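Local coordinates for KLLA0E08119p (Kluyveromyces lactis, PDB 3VA7), which probably carboxylates urea to urea-1-carboxylate with ATP, bicarbonate and a biotin cofactor, the first step of urea breakdown by the allophanate route, at residues A[28-40]-A[49-61]. Residues are numbered along the deposited sequence; the frame is centred on the assembly and turned at random.
Sequences KKPFETVLIANRG and TLKRMGIKSVAVY
Leu50, on the last turns of helix 40-53, spreads its two methyl carbons beneath strand 33-36: CD1 meets Ile36 CD1 at 3.8 Å, while CD2 lies against Val34 CB. Three residues on, Met53 bends at its thioether (chi3 81°) and brings CE to Pro30 CG, the two side chains crossing at about a right angle. Gly54, with positive phi, closes the helix in a Schellman motif and turns the chain toward the sheet; the outer methylenes of Lys29 pass over this turn, CE 3.5 Å from Met53 O. Ile55 then fills the corner between helix and strand. With CG1 anti to its own carbonyl carbon (chi1 -57°), one branch runs along Phe31 O to Pro30 CG and the other, CG2, sits 3.7 Å from Val34 CG2. Cutting this side chain back to an alanine removes both branches and is likely to open a gap between Pro30 and Val34, leaving them Met53 and Leu50 as apolar neighbours on this side. From Lys56 onward the pairing is parallel: Lys56 N donates to Glu32 O (2.8 Å), and Lys56 O accepts from Val34 N, while its side chain runs alongside Thr33 CG2. Val58 repeats the pattern, its N bonded to Val34 O and its O receiving Ile36 N at an N-H...O angle of 168°; on the sheet face away from Leu50, its CG1 packs on Leu35 CD1. Past the last bridge the strands diverge, and a water accepts from Val60 N (2.7 Å) and lies within bonding distance of Ile36 O and Asn38 O. This first right-handed beta-alpha-beta crossover of the biotin carboxylase N-terminal domain illustrates a division of labour: backbone bonds fix the strand register, while aliphatic side chains seat the helix against one sheet face.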
loop_
_atom_site.group_PDB
_atom_site.type_symbol
_atom_site.label_atom_id
_atom_site.label_comp_id
_atom_site.label_asym_id
_atom_site.label_seq_id
_atom_site.Cartn_x
_atom_site.Cartn_y
_atom_site.Cartn_z
ATOM N N LYS A 28 28.186 -0.626 -41.531
ATOM C CA LYS A 28 26.784 -0.182 -41.271
ATOM C C LYS A 28 26.423 -0.203 -39.763
ATOM O O LYS A 28 25.236 -0.285 -39.394
ATOM C CB LYS A 28 25.780 -0.995 -42.115
ATOM C CG LYS A 28 25.685 -2.515 -41.746
ATOM C CD LYS A 28 24.485 -3.221 -42.439
ATOM C CE LYS A 28 24.853 -3.682 -43.873
ATOM N NZ LYS A 28 23.918 -4.757 -44.322
ATOM N N LYS A 29 27.437 -0.141 -38.895
ATOM C CA LYS A 29 27.192 0.247 -37.510
ATOM C C LYS A 29 27.791 1.648 -37.245
ATOM O O LYS A 29 29.027 1.803 -37.173
ATOM C CB LYS A 29 27.747 -0.785 -36.544
ATOM C CG LYS A 29 27.224 -0.645 -35.114
ATOM C CD LYS A 29 27.322 -1.946 -34.366
ATOM C CE LYS A 29 26.682 -3.048 -35.180
ATOM N NZ LYS A 29 27.094 -4.371 -34.669
ATOM N N PRO A 30 26.922 2.682 -37.130
ATOM C CA PRO A 30 27.389 4.069 -36.993
ATOM C C PRO A 30 28.373 4.306 -35.858
ATOM O O PRO A 30 29.315 5.071 -36.017
ATOM C CB PRO A 30 26.086 4.858 -36.745
ATOM C CG PRO A 30 25.038 3.838 -36.529
ATOM C CD PRO A 30 25.458 2.632 -37.271
ATOM N N PHE A 31 28.119 3.668 -34.719
ATOM C CA PHE A 31 28.850 3.867 -33.472
ATOM C C PHE A 31 28.786 2.558 -32.677
ATOM O O PHE A 31 27.866 1.764 -32.846
ATOM C CB PHE A 31 28.229 4.966 -32.608
ATOM C CG PHE A 31 28.167 6.324 -33.246
ATOM C CD1 PHE A 31 29.303 7.136 -33.316
ATOM C CD2 PHE A 31 26.950 6.827 -33.715
ATOM C CE1 PHE A 31 29.233 8.399 -33.881
ATOM C CE2 PHE A 31 26.877 8.092 -34.265
ATOM C CZ PHE A 31 28.035 8.885 -34.349
ATOM N N GLU A 32 29.769 2.361 -31.808
ATOM C CA GLU A 32 29.957 1.114 -31.124
ATOM C C GLU A 32 29.267 1.226 -29.758
ATOM O O GLU A 32 28.445 0.392 -29.389
ATOM C CB GLU A 32 31.466 0.846 -31.009
ATOM C CG GLU A 32 31.935 -0.588 -31.302
ATOM C CD GLU A 32 31.348 -1.168 -32.601
ATOM O OE1 GLU A 32 31.491 -0.494 -33.653
ATOM O OE2 GLU A 32 30.753 -2.298 -32.566
ATOM N N THR A 33 29.588 2.284 -29.021
ATOM C CA THR A 33 28.898 2.574 -27.790
ATOM C C THR A 33 28.405 4.041 -27.879
ATOM O O THR A 33 29.114 4.888 -28.424
ATOM C CB THR A 33 29.794 2.260 -26.525
ATOM O OG1 THR A 33 30.880 3.161 -26.462
ATOM C CG2 THR A 33 30.439 0.912 -26.613
ATOM N N VAL A 34 27.193 4.319 -27.389
ATOM C CA VAL A 34 26.550 5.641 -27.456
ATOM C C VAL A 34 26.004 6.003 -26.062
ATOM O O VAL A 34 25.335 5.202 -25.462
ATOM C CB VAL A 34 25.344 5.655 -28.490
ATOM C CG1 VAL A 34 24.470 6.878 -28.299
ATOM C CG2 VAL A 34 25.792 5.606 -29.925
ATOM N N LEU A 35 26.275 7.198 -25.540
ATOM C CA LEU A 35 25.701 7.622 -24.236
ATOM C C LEU A 35 24.428 8.461 -24.408
ATOM O O LEU A 35 24.361 9.260 -25.351
ATOM C CB LEU A 35 26.716 8.439 -23.467
ATOM C CG LEU A 35 26.333 9.040 -22.106
ATOM C CD1 LEU A 35 27.578 8.894 -21.225
ATOM C CD2 LEU A 35 25.779 10.535 -22.164
ATOM N N ILE A 36 23.437 8.287 -23.524
ATOM C CA ILE A 36 22.202 9.075 -23.608
ATOM C C ILE A 36 22.226 10.120 -22.542
ATOM O O ILE A 36 22.115 9.801 -21.346
ATOM C CB ILE A 36 20.908 8.291 -23.257
ATOM C CG1 ILE A 36 20.898 6.823 -23.733
ATOM C CG2 ILE A 36 19.658 9.095 -23.606
ATOM C CD1 ILE A 36 21.322 6.570 -25.030
ATOM N N ALA A 37 22.332 11.379 -22.963
ATOM C CA ALA A 37 22.307 12.509 -22.036
ATOM C C ALA A 37 20.870 12.823 -21.619
ATOM O O ALA A 37 20.381 13.964 -21.732
ATOM C CB ALA A 37 22.995 13.716 -22.612
ATOM N N ASN A 38 20.192 11.803 -21.114
ATOM C CA ASN A 38 18.796 11.976 -20.741
ATOM C C ASN A 38 18.300 10.879 -19.819
ATOM O O ASN A 38 19.073 9.931 -19.490
ATOM C CB ASN A 38 17.902 12.074 -21.986
ATOM C CG ASN A 38 16.844 13.118 -21.844
ATOM O OD1 ASN A 38 15.991 13.031 -20.943
ATOM N ND2 ASN A 38 16.860 14.113 -22.732
ATOM N N ARG A 39 17.026 11.034 -19.421
ATOM C CA ARG A 39 16.336 10.196 -18.443
ATOM C C ARG A 39 14.967 9.783 -18.975
ATOM O O ARG A 39 14.641 9.995 -20.136
ATOM C CB ARG A 39 16.189 10.963 -17.091
ATOM C CG ARG A 39 15.198 12.126 -17.105
ATOM C CD ARG A 39 14.800 12.664 -15.705
ATOM N NE ARG A 39 14.008 11.718 -14.912
ATOM C CZ ARG A 39 12.698 11.424 -15.088
ATOM N NH1 ARG A 39 12.120 10.518 -14.277
ATOM N NH2 ARG A 39 11.955 11.990 -16.063
ATOM N N GLY A 40 14.155 9.197 -18.121
ATOM C CA GLY A 40 12.773 8.917 -18.480
ATOM C C GLY A 40 12.555 8.127 -19.747
ATOM O O GLY A 40 13.313 7.216 -20.103
ATOM N N THR A 49 16.201 1.344 -29.780
ATOM C CA THR A 49 16.720 1.406 -31.100
ATOM C C THR A 49 18.163 0.962 -30.991
ATOM O O THR A 49 18.639 0.122 -31.789
ATOM C CB THR A 49 16.592 2.809 -31.659
ATOM O OG1 THR A 49 15.206 3.122 -31.904
ATOM C CG2 THR A 49 17.395 2.952 -32.917
ATOM N N LEU A 50 18.863 1.495 -29.995
ATOM C CA LEU A 50 20.270 1.176 -29.886
ATOM C C LEU A 50 20.413 -0.323 -29.800
ATOM O O LEU A 50 21.095 -0.928 -30.633
ATOM C CB LEU A 50 20.923 1.849 -28.686
ATOM C CG LEU A 50 21.242 3.353 -28.824
ATOM C CD1 LEU A 50 21.834 3.796 -27.524
ATOM C CD2 LEU A 50 22.158 3.741 -30.000
ATOM N N LYS A 51 19.714 -0.932 -28.838
ATOM C CA LYS A 51 19.687 -2.380 -28.741
ATOM C C LYS A 51 19.471 -3.032 -30.105
ATOM O O LYS A 51 20.294 -3.844 -30.505
ATOM C CB LYS A 51 18.659 -2.888 -27.728
ATOM C CG LYS A 51 18.648 -4.443 -27.548
ATOM C CD LYS A 51 18.238 -4.805 -26.085
ATOM C CE LYS A 51 17.621 -6.225 -25.877
ATOM N NZ LYS A 51 16.074 -6.234 -25.873
ATOM N N ARG A 52 18.381 -2.691 -30.798
ATOM C CA ARG A 52 18.072 -3.360 -32.064
ATOM C C ARG A 52 19.232 -3.209 -33.034
ATOM O O ARG A 52 19.482 -4.101 -33.826
ATOM C CB ARG A 52 16.768 -2.851 -32.677
ATOM C CG ARG A 52 16.501 -3.324 -34.106
ATOM C CD ARG A 52 15.087 -2.884 -34.639
ATOM N NE ARG A 52 14.986 -1.419 -34.830
ATOM C CZ ARG A 52 15.605 -0.732 -35.800
ATOM N NH1 ARG A 52 16.360 -1.350 -36.727
ATOM N NH2 ARG A 52 15.473 0.587 -35.842
ATOM N N MET A 53 19.982 -2.099 -32.929
ATOM C CA MET A 53 21.092 -1.859 -33.826
ATOM C C MET A 53 22.402 -2.513 -33.358
ATOM O O MET A 53 23.409 -2.459 -34.083
ATOM C CB MET A 53 21.282 -0.359 -34.008
ATOM C CG MET A 53 20.131 0.352 -34.764
ATOM S SD MET A 53 20.401 2.148 -34.897
ATOM C CE MET A 53 21.537 2.226 -36.273
ATOM N N GLY A 54 22.420 -3.132 -32.177
ATOM C CA GLY A 54 23.607 -3.843 -31.728
ATOM C C GLY A 54 24.676 -2.879 -31.246
ATOM O O GLY A 54 25.874 -3.231 -31.218
ATOM N N ILE A 55 24.231 -1.665 -30.879
ATOM C CA ILE A 55 25.046 -0.595 -30.342
ATOM C C ILE A 55 24.965 -0.537 -28.812
ATOM O O ILE A 55 23.873 -0.496 -28.239
ATOM C CB ILE A 55 24.559 0.754 -30.856
ATOM C CG1 ILE A 55 24.564 0.789 -32.395
ATOM C CG2 ILE A 55 25.384 1.894 -30.252
ATOM C CD1 ILE A 55 24.052 2.118 -32.965
ATOM N N LYS A 56 26.115 -0.505 -28.150
ATOM C CA LYS A 56 26.124 -0.565 -26.719
ATOM C C LYS A 56 25.659 0.779 -26.234
ATOM O O LYS A 56 26.011 1.768 -26.827
ATOM C CB LYS A 56 27.512 -0.987 -26.177
ATOM C CG LYS A 56 27.634 -2.548 -26.068
ATOM C CD LYS A 56 29.007 -3.071 -26.507
ATOM C CE LYS A 56 30.208 -2.609 -25.555
ATOM N NZ LYS A 56 31.665 -2.781 -26.055
ATOM N N SER A 57 24.830 0.800 -25.190
ATOM C CA SER A 57 24.283 2.010 -24.661
ATOM C C SER A 57 24.762 2.306 -23.254
ATOM O O SER A 57 25.060 1.409 -22.433
ATOM C CB SER A 57 22.761 1.954 -24.662
ATOM O OG SER A 57 22.279 0.990 -23.753
ATOM N N VAL A 58 24.806 3.599 -22.971
ATOM C CA VAL A 58 25.203 4.085 -21.681
ATOM C C VAL A 58 24.153 5.025 -21.087
ATOM O O VAL A 58 23.810 6.058 -21.689
ATOM C CB VAL A 58 26.518 4.826 -21.811
ATOM C CG1 VAL A 58 26.974 5.241 -20.440
ATOM C CG2 VAL A 58 27.563 3.916 -22.475
ATOM N N ALA A 59 23.660 4.644 -19.909
ATOM C CA ALA A 59 22.784 5.469 -19.098
ATOM C C ALA A 59 23.577 6.484 -18.276
ATOM O O ALA A 59 24.743 6.249 -17.982
ATOM C CB ALA A 59 21.952 4.597 -18.146
ATOM N N VAL A 60 22.912 7.580 -17.896
ATOM C CA VAL A 60 23.340 8.446 -16.816
ATOM C C VAL A 60 22.142 8.756 -15.904
ATOM O O VAL A 60 21.044 8.941 -16.378
ATOM C CB VAL A 60 23.963 9.760 -17.338
ATOM C CG1 VAL A 60 25.359 9.470 -17.988
ATOM C CG2 VAL A 60 22.999 10.503 -18.307
ATOM N N TYR A 61 22.341 8.823 -14.596
ATOM C CA TYR A 61 21.230 9.078 -13.720
ATOM C C TYR A 61 21.567 9.946 -12.531
ATOM O O TYR A 61 22.667 9.888 -11.987
ATOM C CB TYR A 61 20.658 7.767 -13.217
ATOM C CG TYR A 61 21.682 6.854 -12.595
ATOM C CD1 TYR A 61 21.778 6.734 -11.199
ATOM C CD2 TYR A 61 22.555 6.086 -13.388
ATOM C CE1 TYR A 61 22.693 5.897 -10.622
ATOM C CE2 TYR A 61 23.484 5.253 -12.799
ATOM C CZ TYR A 61 23.544 5.178 -11.409
ATOM O OH TYR A 61 24.460 4.363 -10.796
HETATM O O HOH W 1 20.842 8.138 -19.605
#